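PDB 2VOS: folylpolyglutamate synthase protein FOLC from Mycobacterium tuberculosis, which probably adds L-glutamate, at the cost of ATP, to dihydropteroate to make dihydrofolate and to tetrahydrofolate to build polyglutamate tails. Local coordinates for residues A52-D55 with L56-S59; S98-L101 with Q102-E106; L291-G295 with E296-H300; D324-R327 with A328-A332; A477-L481 with F482-P486. One frame throughout, in Å; residues are numbered along the deposited sequence.

Contact 1. Residues A52-D55 with L56-S59; sequences ALMD and LLGS
Met54 O is gripped by two backbone donors. Ser59 N reaches it at 2.7 Å, tilted 34° from the carbonyl plane, and Leu57 N adds a weak bond at 3.1 Å. Met54 is modelled as selenomethionine. Gly58 N donates to Asp55 O at 3.1 Å, from above the carbonyl plane. Gly58 has positive phi. The bonds Ser59 N to Met54 O and Gly58 N to Asp55 O close a Schellman motif there, at the end of helix 48-56.

The apolar side is carried by Leu57. Its CD2 branch lies 3.7 Å from Leu53 CG, and the two side chains cross at a slant. Leu53 CG stands anti to the backbone N (chi1 -180°), which sets it against Leu57 CD2. The same Leu57 CD2 meets Met54 CE at 4.1 Å. Leu53 and Met54 also pack on helix 151-165, and Leu53 on helix 117-140. On the polar side a water binds Ser59 OG at 2.6 Å and bonds weakly to Asp55 OD1. The turn therefore closes the carbonyl end of the helix with backbone donors, while Leu53 and Leu57 pack together and on Met54.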
loop_
_atom_site.group_PDB
_atom_site.type_symbol
_atom_site.label_atom_id
_atom_site.label_comp_id
_atom_site.label_asym_id
_atom_site.label_seq_id
_atom_site.Cartn_x
_atom_site.Cartn_y
_atom_site.Cartn_z
ATOM N N ALA A 52 5.880 13.608 21.856
ATOM C CA ALA A 52 5.474 13.736 23.234
ATOM C C ALA A 52 4.723 12.493 23.709
ATOM O O ALA A 52 4.938 12.023 24.828
ATOM C CB ALA A 52 4.620 15.007 23.436
ATOM N N LEU A 53 3.775 12.019 22.897
ATOM C CA LEU A 53 2.994 10.824 23.277
ATOM C C LEU A 53 3.911 9.602 23.477
ATOM O O LEU A 53 3.767 8.856 24.479
ATOM C CB LEU A 53 1.946 10.527 22.236
ATOM C CG LEU A 53 1.076 9.278 22.562
ATOM C CD1 LEU A 53 0.405 9.349 23.973
ATOM C CD2 LEU A 53 0.045 9.010 21.460
HETATM N N MSE A 54 4.825 9.358 22.533
HETATM C CA MSE A 54 5.792 8.249 22.675
HETATM C C MSE A 54 6.592 8.405 23.989
HETATM O O MSE A 54 6.792 7.437 24.699
HETATM C CB MSE A 54 6.803 8.233 21.532
HETATM C CG MSE A 54 6.318 7.679 20.217
HETATM SE SE MSE A 54 5.412 5.921 20.416
HETATM C CE MSE A 54 3.822 6.833 19.989
ATOM N N ASP A 55 7.053 9.622 24.319
ATOM C CA ASP A 55 7.694 9.815 25.630
ATOM C C ASP A 55 6.845 9.355 26.827
ATOM O O ASP A 55 7.342 8.666 27.720
ATOM C CB ASP A 55 8.073 11.274 25.874
ATOM C CG ASP A 55 9.244 11.670 25.090
ATOM O OD1 ASP A 55 9.703 10.828 24.251
ATOM O OD2 ASP A 55 9.709 12.813 25.291
ATOM N N LEU A 56 5.604 9.799 26.866
ATOM C CA LEU A 56 4.677 9.389 27.924
ATOM C C LEU A 56 4.486 7.866 27.964
ATOM O O LEU A 56 4.256 7.292 29.025
ATOM C CB LEU A 56 3.297 10.035 27.695
ATOM C CG LEU A 56 3.198 11.536 28.010
ATOM C CD1 LEU A 56 1.786 12.043 27.693
ATOM C CD2 LEU A 56 3.531 11.776 29.484
ATOM N N LEU A 57 4.514 7.236 26.793
ATOM C CA LEU A 57 4.259 5.767 26.680
ATOM C C LEU A 57 5.483 4.988 27.082
ATOM O O LEU A 57 5.440 3.751 27.110
ATOM C CB LEU A 57 3.948 5.410 25.239
ATOM C CG LEU A 57 2.487 5.196 24.834
ATOM C CD1 LEU A 57 1.522 5.485 25.912
ATOM C CD2 LEU A 57 2.078 5.841 23.535
ATOM N N GLY A 58 6.607 5.665 27.317
ATOM C CA GLY A 58 7.840 4.941 27.546
ATOM C C GLY A 58 8.643 4.640 26.271
ATOM O O GLY A 58 9.537 3.779 26.295
ATOM N N SER A 59 8.375 5.344 25.167
ATOM C CA SER A 59 9.154 5.127 23.905
ATOM C C SER A 59 9.121 3.671 23.403
ATOM O O SER A 59 10.153 3.090 23.058
ATOM C CB SER A 59 10.615 5.631 24.033
ATOM O OG SER A 59 10.609 7.040 24.255
HETATM O O HOH W 1 10.548 8.452 22.034
#

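Contact 2. Residues S98-L101 with Q102-E106. With CO (cobalt (II) ion), chain E.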
loop_
_atom_site.group_PDB
_atom_site.type_symbol
_atom_site.label_atom_id
_atom_site.label_comp_id
_atom_site.label_asym_id
_atom_site.label_seq_id
_atom_site.Cartn_x
_atom_site.Cartn_y
_atom_site.Cartn_z
ATOM N N SER A 98 -1.077 1.162 5.703
ATOM C CA SER A 98 -2.156 2.089 5.449
ATOM C C SER A 98 -2.272 2.313 3.935
ATOM O O SER A 98 -1.355 1.958 3.126
ATOM C CB SER A 98 -1.975 3.401 6.211
ATOM O OG SER A 98 -0.738 3.939 5.827
ATOM N N PRO A 99 -3.468 2.775 3.518
ATOM C CA PRO A 99 -4.653 2.857 4.378
ATOM C C PRO A 99 -5.211 1.418 4.608
ATOM O O PRO A 99 -4.684 0.482 4.037
ATOM C CB PRO A 99 -5.666 3.690 3.548
ATOM C CG PRO A 99 -5.029 3.935 2.208
ATOM C CD PRO A 99 -3.708 3.174 2.123
ATOM N N HIS A 100 -6.277 1.232 5.379
ATOM C CA HIS A 100 -6.950 -0.090 5.391
ATOM C C HIS A 100 -7.967 -0.193 4.226
ATOM O O HIS A 100 -8.518 0.836 3.747
ATOM C CB HIS A 100 -7.625 -0.385 6.747
ATOM C CG HIS A 100 -8.793 0.514 7.078
ATOM N ND1 HIS A 100 -8.673 1.634 7.874
ATOM C CD2 HIS A 100 -10.117 0.413 6.776
ATOM C CE1 HIS A 100 -9.866 2.195 8.022
ATOM N NE2 HIS A 100 -10.758 1.474 7.361
ATOM N N LEU A 101 -8.180 -1.416 3.742
ATOM C CA LEU A 101 -9.156 -1.707 2.725
ATOM C C LEU A 101 -10.539 -1.865 3.315
ATOM O O LEU A 101 -11.491 -1.218 2.857
ATOM C CB LEU A 101 -8.835 -3.049 2.069
ATOM C CG LEU A 101 -7.820 -3.161 0.959
ATOM C CD1 LEU A 101 -7.642 -4.623 0.659
ATOM C CD2 LEU A 101 -8.282 -2.429 -0.336
ATOM N N GLN A 102 -10.673 -2.779 4.283
ATOM C CA GLN A 102 -12.018 -3.102 4.836
ATOM C C GLN A 102 -12.238 -2.739 6.292
ATOM O O GLN A 102 -13.326 -2.238 6.665
ATOM C CB GLN A 102 -12.313 -4.581 4.674
ATOM C CG GLN A 102 -12.148 -5.055 3.271
ATOM C CD GLN A 102 -12.149 -6.566 3.224
ATOM O OE1 GLN A 102 -11.072 -7.222 3.132
ATOM N NE2 GLN A 102 -13.362 -7.152 3.240
ATOM N N SER A 103 -11.234 -2.991 7.138
ATOM C CA SER A 103 -11.401 -2.784 8.561
ATOM C C SER A 103 -10.126 -2.172 9.115
ATOM O O SER A 103 -9.045 -2.523 8.676
ATOM C CB SER A 103 -11.712 -4.128 9.250
ATOM O OG SER A 103 -11.581 -3.983 10.659
ATOM N N PRO A 104 -10.237 -1.249 10.086
ATOM C CA PRO A 104 -9.010 -0.666 10.552
ATOM C C PRO A 104 -8.078 -1.669 11.271
ATOM O O PRO A 104 -6.891 -1.356 11.426
ATOM C CB PRO A 104 -9.488 0.410 11.554
ATOM C CG PRO A 104 -10.827 -0.000 11.969
ATOM C CD PRO A 104 -11.432 -0.708 10.770
ATOM N N VAL A 105 -8.574 -2.839 11.724
ATOM C CA VAL A 105 -7.645 -3.848 12.307
ATOM C C VAL A 105 -6.514 -4.164 11.331
ATOM O O VAL A 105 -5.415 -4.625 11.743
ATOM C CB VAL A 105 -8.360 -5.199 12.777
ATOM C CG1 VAL A 105 -9.462 -4.887 13.736
ATOM C CG2 VAL A 105 -8.919 -6.039 11.612
ATOM N N GLU A 106 -6.741 -3.926 10.033
ATOM C CA GLU A 106 -5.726 -4.302 9.058
ATOM C C GLU A 106 -4.457 -3.484 9.289
ATOM O O GLU A 106 -3.393 -3.826 8.772
ATOM C CB GLU A 106 -6.177 -3.971 7.630
ATOM C CG GLU A 106 -7.250 -4.919 7.061
ATOM C CD GLU A 106 -7.955 -4.239 5.873
ATOM O OE1 GLU A 106 -7.247 -3.629 5.023
ATOM O OE2 GLU A 106 -9.209 -4.243 5.837
HETATM CO CO CO E . -0.141 1.615 1.317
HETATM O O HOH W 2 -3.852 -1.611 6.121
HETATM O O HOH W 3 -0.407 3.721 0.916
HETATM O O HOH W 4 -1.819 1.129 0.144
#
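The His100 ring lies over the backbone that joins Ser103 to Pro104. Pro104 N stands 3.7 Å above the ring plane, over its centre. His100 and Pro104 lie side by side and point the same way. Pro104 CB makes a CH-pi contact over the face, 4.2 Å from the ring centroid. The His100 CG sits between the backbone N and the carbonyl carbon (chi1 67°), and this turns the ring back over the following residues. ND1 is hydrogen-bonded to Arg107.

Glu106 comes in from the other end of the turn, its chain extended beyond CG. Its carboxylate gathers three backbone N-H groups. OE1 takes Leu101 N at 2.7 Å on the syn side, 24° out of the carboxylate plane. OE2 takes Gln102 N at 2.6 Å with its syn lone pair. Ser103 N reaches the same OE2 at 2.7 Å, but from above the plane. With two donors on OE2 and one on OE1, the carboxylate is held in place and would probably be stabilised as the anion.

Leu101 packs on helix 472-481 and on Arg338, an ADP-binding residue. At the loop start Ser98 O binds the cobalt ion at 2.2 Å. Thr76, Glu174, two waters and ADP O1B complete its six ligands. This turn, held by Glu106, belongs to the loop after strand 93-96, which reaches the metal on the ADP beta-phosphate in this Mur-ligase-type site.

Contact 3. Residues L291-G295 with E296-H300. With ADP (adenosine-5'-diphosphate), chain B.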
loop_
_atom_site.group_PDB
_atom_site.type_symbol
_atom_site.label_atom_id
_atom_site.label_comp_id
_atom_site.label_asym_id
_atom_site.label_seq_id
_atom_site.Cartn_x
_atom_site.Cartn_y
_atom_site.Cartn_z
ATOM N N LEU A 291 5.929 -16.458 -6.785
ATOM C CA LEU A 291 5.231 -15.373 -6.079
ATOM C C LEU A 291 3.768 -15.433 -6.520
ATOM O O LEU A 291 3.502 -15.295 -7.723
ATOM C CB LEU A 291 5.843 -14.037 -6.513
ATOM C CG LEU A 291 5.193 -12.812 -5.836
ATOM C CD1 LEU A 291 5.562 -12.755 -4.353
ATOM C CD2 LEU A 291 5.662 -11.563 -6.542
ATOM N N PRO A 292 2.823 -15.686 -5.590
ATOM C CA PRO A 292 1.439 -15.804 -6.066
ATOM C C PRO A 292 0.724 -14.414 -6.295
ATOM O O PRO A 292 -0.376 -14.186 -5.769
ATOM C CB PRO A 292 0.750 -16.589 -4.958
ATOM C CG PRO A 292 1.454 -16.070 -3.660
ATOM C CD PRO A 292 2.937 -15.844 -4.132
ATOM N N LEU A 293 1.355 -13.500 -7.039
ATOM C CA LEU A 293 0.755 -12.199 -7.309
ATOM C C LEU A 293 1.031 -11.939 -8.794
ATOM O O LEU A 293 2.073 -12.367 -9.340
ATOM C CB LEU A 293 1.448 -11.073 -6.491
ATOM C CG LEU A 293 1.346 -11.141 -4.976
ATOM C CD1 LEU A 293 2.127 -9.989 -4.345
ATOM C CD2 LEU A 293 -0.161 -11.087 -4.570
ATOM N N HIS A 294 0.132 -11.205 -9.419
ATOM C CA HIS A 294 0.232 -10.886 -10.806
ATOM C C HIS A 294 0.927 -9.528 -10.949
ATOM O O HIS A 294 0.784 -8.641 -10.118
ATOM C CB HIS A 294 -1.176 -10.797 -11.419
ATOM C CG HIS A 294 -2.017 -12.028 -11.250
ATOM N ND1 HIS A 294 -1.703 -13.239 -11.837
ATOM C CD2 HIS A 294 -3.194 -12.215 -10.594
ATOM C CE1 HIS A 294 -2.629 -14.128 -11.505
ATOM N NE2 HIS A 294 -3.545 -13.529 -10.761
ATOM N N GLY A 295 1.665 -9.364 -12.034
ATOM C CA GLY A 295 2.178 -8.050 -12.398
ATOM C C GLY A 295 3.696 -7.979 -12.371
ATOM O O GLY A 295 4.319 -8.421 -11.401
ATOM N N GLU A 296 4.285 -7.423 -13.430
ATOM C CA GLU A 296 5.722 -7.166 -13.416
ATOM C C GLU A 296 6.092 -6.264 -12.230
ATOM O O GLU A 296 7.154 -6.400 -11.631
ATOM C CB GLU A 296 6.232 -6.551 -14.743
ATOM C CG GLU A 296 7.771 -6.382 -14.684
ATOM C CD GLU A 296 8.359 -5.554 -15.787
ATOM O OE1 GLU A 296 7.708 -5.471 -16.871
ATOM O OE2 GLU A 296 9.482 -4.995 -15.567
ATOM N N HIS A 297 5.251 -5.303 -11.905
ATOM C CA HIS A 297 5.567 -4.430 -10.775
ATOM C C HIS A 297 5.751 -5.208 -9.480
ATOM O O HIS A 297 6.550 -4.793 -8.613
ATOM C CB HIS A 297 4.486 -3.390 -10.534
ATOM C CG HIS A 297 3.094 -3.958 -10.378
ATOM N ND1 HIS A 297 2.403 -4.512 -11.435
ATOM C CD2 HIS A 297 2.228 -3.944 -9.331
ATOM C CE1 HIS A 297 1.211 -4.908 -11.012
ATOM N NE2 HIS A 297 1.056 -4.511 -9.762
ATOM N N GLN A 298 5.004 -6.297 -9.302
ATOM C CA GLN A 298 5.202 -7.097 -8.082
ATOM C C GLN A 298 6.578 -7.832 -8.065
ATOM O O GLN A 298 7.107 -8.125 -7.022
ATOM C CB GLN A 298 4.029 -8.050 -7.805
ATOM C CG GLN A 298 2.690 -7.267 -7.570
ATOM C CD GLN A 298 2.668 -6.547 -6.234
ATOM O OE1 GLN A 298 3.664 -6.493 -5.522
ATOM N NE2 GLN A 298 1.513 -6.034 -5.854
ATOM N N ALA A 299 7.132 -8.141 -9.225
ATOM C CA ALA A 299 8.483 -8.692 -9.230
ATOM C C ALA A 299 9.487 -7.678 -8.697
ATOM O O ALA A 299 10.447 -8.029 -8.005
ATOM C CB ALA A 299 8.890 -9.156 -10.706
ATOM N N HIS A 300 9.261 -6.406 -9.015
ATOM C CA HIS A 300 10.177 -5.342 -8.569
ATOM C C HIS A 300 10.015 -5.078 -7.082
ATOM O O HIS A 300 11.003 -4.842 -6.372
ATOM C CB HIS A 300 9.938 -4.048 -9.405
ATOM C CG HIS A 300 10.455 -4.196 -10.795
ATOM N ND1 HIS A 300 11.803 -4.377 -11.063
ATOM C CD2 HIS A 300 9.820 -4.299 -11.986
ATOM C CE1 HIS A 300 11.971 -4.586 -12.357
ATOM N NE2 HIS A 300 10.785 -4.551 -12.939
HETATM P PB ADP B . 1.087 1.919 -1.650
HETATM O O1B ADP B . 1.043 1.288 -0.283
HETATM O O2B ADP B . -0.116 2.772 -1.943
HETATM O O3B ADP B . 2.383 2.558 -2.047
HETATM P PA ADP B . 0.293 -0.721 -2.740
HETATM O O1A ADP B . -0.945 -0.632 -1.860
HETATM O O2A ADP B . 1.205 -1.933 -2.834
HETATM O O3A ADP B . 1.094 0.706 -2.734
HETATM O "O5'" ADP B . -0.343 -0.634 -4.233
HETATM C "C5'" ADP B . -1.380 0.274 -4.634
HETATM C "C4'" ADP B . -1.588 0.024 -6.144
HETATM O "O4'" ADP B . -0.384 0.421 -6.856
HETATM C "C3'" ADP B . -1.709 -1.449 -6.530
HETATM O "O3'" ADP B . -3.062 -1.821 -6.700
HETATM C "C2'" ADP B . -1.081 -1.640 -7.882
HETATM O "O2'" ADP B . -2.042 -1.130 -8.869
HETATM C "C1'" ADP B . -0.047 -0.545 -7.882
HETATM N N9 ADP B . 1.350 -0.941 -7.540
HETATM C C8 ADP B . 1.864 -1.608 -6.453
HETATM N N7 ADP B . 3.224 -1.679 -6.556
HETATM C C5 ADP B . 3.577 -0.953 -7.657
HETATM C C6 ADP B . 4.824 -0.576 -8.331
HETATM N N6 ADP B . 6.019 -0.980 -7.850
HETATM N N1 ADP B . 4.704 0.131 -9.461
HETATM C C2 ADP B . 3.541 0.525 -10.041
HETATM N N3 ADP B . 2.339 0.248 -9.471
HETATM C C4 ADP B . 2.342 -0.490 -8.312
HETATM O O HOH W 5 -0.608 -7.921 -7.760
#
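Gln298 packs its side chain against Leu291 and Leu293 in the turn that leads from strand 284-291 into helix 296-312, within the Mur ligase middle domain. Leu291 CD2 is 4.1 Å from Gln298 CB, and these two side chains cross at about a right angle. Leu293 CD1 touches Gln298 CD at 4.0 Å. The Gln298 chain bends at chi2 (-72°), which brings its amide against Leu293 CD1. The amide is held at both ends: OE1 accepts from Asn301 ND2, and NE2 bonds to Ser77 OG. Both partners belong to the ADP site.

Gly295 O receives a weak bond from Gln298 N at 3.1 Å where the loop passes into the helix. Gly295 has positive phi and no side chain in the way of the His297 ring, whose CE1 is 3.6 Å from Gly295 CA. The CB and CD2 of His297 approach the adenine of ADP, so His297 lies between Gly295 and the adenine. Pro292 is the centre of an inverse gamma turn.

Further out, His300 is fixed between two acidic residues, with Glu259 on ND1. His300 NE2 donates in its ring plane to the anti lone pair of Glu296 OE2 at 3.0 Å.

Contact 4. Residues D324-R327 with A328-A332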
loop_
_atom_site.group_PDB
_atom_site.type_symbol
_atom_site.label_atom_id
_atom_site.label_comp_id
_atom_site.label_asym_id
_atom_site.label_seq_id
_atom_site.Cartn_x
_atom_site.Cartn_y
_atom_site.Cartn_z
ATOM N N ASP A 324 15.601 -21.643 0.892
ATOM C CA ASP A 324 14.286 -22.263 1.169
ATOM C C ASP A 324 13.393 -21.306 1.949
ATOM O O ASP A 324 12.179 -21.294 1.745
ATOM C CB ASP A 324 14.441 -23.558 1.985
ATOM C CG ASP A 324 15.106 -24.672 1.184
ATOM O OD1 ASP A 324 15.333 -24.487 -0.045
ATOM O OD2 ASP A 324 15.400 -25.748 1.741
ATOM N N ALA A 325 13.975 -20.533 2.879
ATOM C CA ALA A 325 13.144 -19.617 3.662
ATOM C C ALA A 325 12.676 -18.448 2.767
ATOM O O ALA A 325 11.521 -17.949 2.835
ATOM C CB ALA A 325 13.958 -19.085 4.872
ATOM N N VAL A 326 13.576 -17.983 1.894
ATOM C CA VAL A 326 13.171 -16.932 0.949
ATOM C C VAL A 326 12.034 -17.470 0.022
ATOM O O VAL A 326 11.076 -16.775 -0.216
ATOM C CB VAL A 326 14.354 -16.490 0.099
ATOM C CG1 VAL A 326 13.911 -15.677 -1.136
ATOM C CG2 VAL A 326 15.481 -15.771 1.003
ATOM N N ARG A 327 12.186 -18.667 -0.551
ATOM C CA ARG A 327 11.114 -19.224 -1.386
ATOM C C ARG A 327 9.812 -19.354 -0.596
ATOM O O ARG A 327 8.737 -18.985 -1.103
ATOM C CB ARG A 327 11.506 -20.570 -1.934
ATOM C CG ARG A 327 12.337 -20.440 -3.196
ATOM C CD ARG A 327 12.798 -21.786 -3.820
ATOM N NE ARG A 327 13.832 -22.450 -2.998
ATOM C CZ ARG A 327 15.131 -22.128 -3.021
ATOM N NH1 ARG A 327 15.990 -22.773 -2.222
ATOM N NH2 ARG A 327 15.592 -21.140 -3.817
ATOM N N ALA A 328 9.910 -19.880 0.622
ATOM C CA ALA A 328 8.696 -20.045 1.488
ATOM C C ALA A 328 8.033 -18.699 1.848
ATOM O O ALA A 328 6.792 -18.614 1.871
ATOM C CB ALA A 328 9.016 -20.891 2.751
ATOM N N GLY A 329 8.819 -17.642 2.121
ATOM C CA GLY A 329 8.238 -16.358 2.468
ATOM C C GLY A 329 7.496 -15.754 1.295
ATOM O O GLY A 329 6.342 -15.298 1.416
ATOM N N PHE A 330 8.125 -15.790 0.128
ATOM C CA PHE A 330 7.444 -15.256 -1.071
ATOM C C PHE A 330 6.190 -16.036 -1.440
ATOM O O PHE A 330 5.176 -15.429 -1.786
ATOM C CB PHE A 330 8.413 -15.192 -2.254
ATOM C CG PHE A 330 9.275 -13.973 -2.213
ATOM C CD1 PHE A 330 8.695 -12.723 -2.108
ATOM C CD2 PHE A 330 10.684 -14.084 -2.255
ATOM C CE1 PHE A 330 9.485 -11.557 -2.036
ATOM C CE2 PHE A 330 11.495 -12.919 -2.241
ATOM C CZ PHE A 330 10.879 -11.663 -2.172
ATOM N N ALA A 331 6.235 -17.368 -1.293
ATOM C CA ALA A 331 5.095 -18.169 -1.590
ATOM C C ALA A 331 3.956 -17.867 -0.660
ATOM O O ALA A 331 2.791 -18.106 -1.017
ATOM C CB ALA A 331 5.429 -19.656 -1.532
ATOM N N ALA A 332 4.252 -17.370 0.532
ATOM C CA ALA A 332 3.161 -17.099 1.458
ATOM C C ALA A 332 2.621 -15.653 1.344
ATOM O O ALA A 332 1.687 -15.304 2.059
ATOM C CB ALA A 332 3.641 -17.326 2.889
#
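The contact lies on helix 323-331, which packs against strand 284-291 and helix 296-312. Val326 and Phe330 carry the buried side. They lie one helical turn apart, side by side and pointing the same way. Val326 CG1 touches Phe330 CD2 and CE2, both at 3.8 Å. CG1 stands anti to the backbone N (chi1 165°), which directs this methyl to the ring. Both residues pack on Ile289 of the strand and Leu306 of helix 296-312.

The backbone keeps the regular i to i+4 pattern. Phe330 N donates to Val326 O at 3.1 Å, nearly straight at 173°. Gly329 N bonds to Ala325 O at 2.8 Å, and Ala331 N to Arg327 O at 3.0 Å.

On another side Arg327 folds back along the helix, bent at chi3 (-71°). Its NH1 makes a salt bridge with Asp324 OD1 at 2.8 Å. The carboxylate oxygen lies in the guanidinium plane, and the donor comes nearly straight on to the C-O bond. Arg327 NH2 bonds to Ser287 O of the strand. A cobalt ion lies about 2 Å from the nearest atom of the Asp324 side chain. The guanidinium thus ties a helix carboxylate to a strand carbonyl, and its positive charge, like that of the metal, would favour an ionised Asp324.

Contact 5. Residues A477-L481 with F482-P486; sequences AARTL and FGRDP
Backbone bonds close the end of helix 472-481. Phe482 N donates to Ala478 O at 3.0 Å, and Arg484 N to Arg479 O at 3.2 Å. Gly483 N reaches Thr480 O at 2.9 Å, from above the carbonyl plane.

Side-chain polar bonds centre on Arg479. Its chain is extended from CG to NE (chi3 -164°), which carries the guanidinium past the helix end. NH1 donates to Asp485 O at 2.9 Å; the oxygen lies in the guanidinium plane, but the donor stands above the carbonyl plane. NH2 forms a salt bridge with Glu340. A water links NH2 to the same Asp485 O.

Phe482 turns its ring edge to a carbonyl oxygen, with CD2 3.2 Å from Ala478 O.

Nonpolar contact comes from Arg484 CB, 3.5 Å above one face of the Arg479 guanidinium and offset toward its rim. Phe482 packs on strands 347-350 and 464-469.

Gly483 has positive phi, and the bonds fit a Schellman motif at the helix C-terminus.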
loop_
_atom_site.group_PDB
_atom_site.type_symbol
_atom_site.label_atom_id
_atom_site.label_comp_id
_atom_site.label_asym_id
_atom_site.label_seq_id
_atom_site.Cartn_x
_atom_site.Cartn_y
_atom_site.Cartn_z
ATOM N N ALA A 477 -14.269 -1.634 -0.531
ATOM C CA ALA A 477 -15.743 -1.834 -0.440
ATOM C C ALA A 477 -16.180 -3.055 -1.228
ATOM O O ALA A 477 -17.010 -3.829 -0.801
ATOM C CB ALA A 477 -16.545 -0.573 -0.920
ATOM N N ALA A 478 -15.597 -3.227 -2.398
ATOM C CA ALA A 478 -15.863 -4.376 -3.235
ATOM C C ALA A 478 -15.407 -5.656 -2.536
ATOM O O ALA A 478 -16.117 -6.672 -2.614
ATOM C CB ALA A 478 -15.159 -4.208 -4.627
ATOM N N ARG A 479 -14.261 -5.632 -1.843
ATOM C CA ARG A 479 -13.785 -6.810 -1.211
ATOM C C ARG A 479 -14.826 -7.292 -0.143
ATOM O O ARG A 479 -15.082 -8.512 0.036
ATOM C CB ARG A 479 -12.387 -6.563 -0.604
ATOM C CG ARG A 479 -11.645 -7.880 -0.282
ATOM C CD ARG A 479 -10.110 -7.627 -0.004
ATOM N NE ARG A 479 -9.364 -8.884 -0.082
ATOM C CZ ARG A 479 -9.264 -9.766 0.904
ATOM N NH1 ARG A 479 -9.843 -9.541 2.080
ATOM N NH2 ARG A 479 -8.592 -10.903 0.705
ATOM N N THR A 480 -15.411 -6.341 0.584
ATOM C CA THR A 480 -16.438 -6.626 1.571
ATOM C C THR A 480 -17.742 -7.135 0.894
ATOM O O THR A 480 -18.363 -8.079 1.368
ATOM C CB THR A 480 -16.696 -5.354 2.383
ATOM O OG1 THR A 480 -15.555 -5.071 3.217
ATOM C CG2 THR A 480 -17.967 -5.482 3.243
ATOM N N LEU A 481 -18.155 -6.531 -0.211
ATOM C CA LEU A 481 -19.271 -7.050 -0.994
ATOM C C LEU A 481 -19.083 -8.520 -1.401
ATOM O O LEU A 481 -20.051 -9.291 -1.428
ATOM C CB LEU A 481 -19.520 -6.207 -2.250
ATOM C CG LEU A 481 -20.048 -4.786 -1.975
ATOM C CD1 LEU A 481 -20.214 -4.008 -3.307
ATOM C CD2 LEU A 481 -21.386 -4.824 -1.125
ATOM N N PHE A 482 -17.849 -8.909 -1.717
ATOM C CA PHE A 482 -17.571 -10.282 -2.114
ATOM C C PHE A 482 -17.331 -11.195 -0.924
ATOM O O PHE A 482 -16.992 -12.354 -1.089
ATOM C CB PHE A 482 -16.377 -10.295 -3.098
ATOM C CG PHE A 482 -16.801 -10.013 -4.511
ATOM C CD1 PHE A 482 -17.294 -11.041 -5.282
ATOM C CD2 PHE A 482 -16.741 -8.724 -5.055
ATOM C CE1 PHE A 482 -17.698 -10.829 -6.533
ATOM C CE2 PHE A 482 -17.140 -8.498 -6.302
ATOM C CZ PHE A 482 -17.656 -9.556 -7.055
ATOM N N GLY A 483 -17.498 -10.659 0.288
ATOM C CA GLY A 483 -17.529 -11.458 1.503
ATOM C C GLY A 483 -16.165 -11.910 2.055
ATOM O O GLY A 483 -16.140 -12.915 2.809
ATOM N N ARG A 484 -15.055 -11.275 1.657
ATOM C CA ARG A 484 -13.724 -11.721 2.088
ATOM C C ARG A 484 -13.383 -11.087 3.432
ATOM O O ARG A 484 -13.738 -9.922 3.689
ATOM C CB ARG A 484 -12.649 -11.356 1.055
ATOM C CG ARG A 484 -12.976 -11.796 -0.349
ATOM C CD ARG A 484 -12.986 -13.291 -0.514
ATOM N NE ARG A 484 -13.961 -13.770 -1.512
ATOM C CZ ARG A 484 -13.633 -14.253 -2.704
ATOM N NH1 ARG A 484 -12.360 -14.306 -3.060
ATOM N NH2 ARG A 484 -14.562 -14.684 -3.536
ATOM N N ASP A 485 -12.741 -11.839 4.310
ATOM C CA ASP A 485 -12.375 -11.336 5.630
ATOM C C ASP A 485 -11.153 -10.467 5.476
ATOM O O ASP A 485 -10.306 -10.776 4.671
ATOM C CB ASP A 485 -11.981 -12.514 6.505
ATOM C CG ASP A 485 -13.184 -13.357 6.892
ATOM O OD1 ASP A 485 -14.312 -12.803 6.878
ATOM O OD2 ASP A 485 -12.973 -14.545 7.196
ATOM N N PRO A 486 -11.041 -9.423 6.264
ATOM C CA PRO A 486 -9.852 -8.539 6.223
ATOM C C PRO A 486 -8.556 -9.309 6.455
ATOM O O PRO A 486 -8.534 -10.198 7.327
ATOM C CB PRO A 486 -10.079 -7.613 7.430
ATOM C CG PRO A 486 -11.631 -7.524 7.504
ATOM C CD PRO A 486 -12.100 -8.906 7.170
HETATM O O HOH W 6 -9.582 -13.066 2.897
#

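In the fold
Along the chain the contacts come in numerical order. Contact 1 is remote, 25 to 39 Å from the others between centres, at the end of helix 48-56. Contacts 2 and 5 touch, their centres 12 Å apart. Gln102 OE1 probably bonds to Arg479 NH1 at 2.8 Å. This ties the loop after strand 93-96 of the eight-stranded sheet to the helix that follows strand 464-469 of the six-stranded sheet, near the ADP site. Contacts 3 and 4 also touch, 14 Å apart between centres, on successive helices 296-312 and 323-331. Contacts 2 and 3 approach the nucleotide from separate parts: contact 2 holds a cobalt ligand, contact 3 a residue of the ADP pocket.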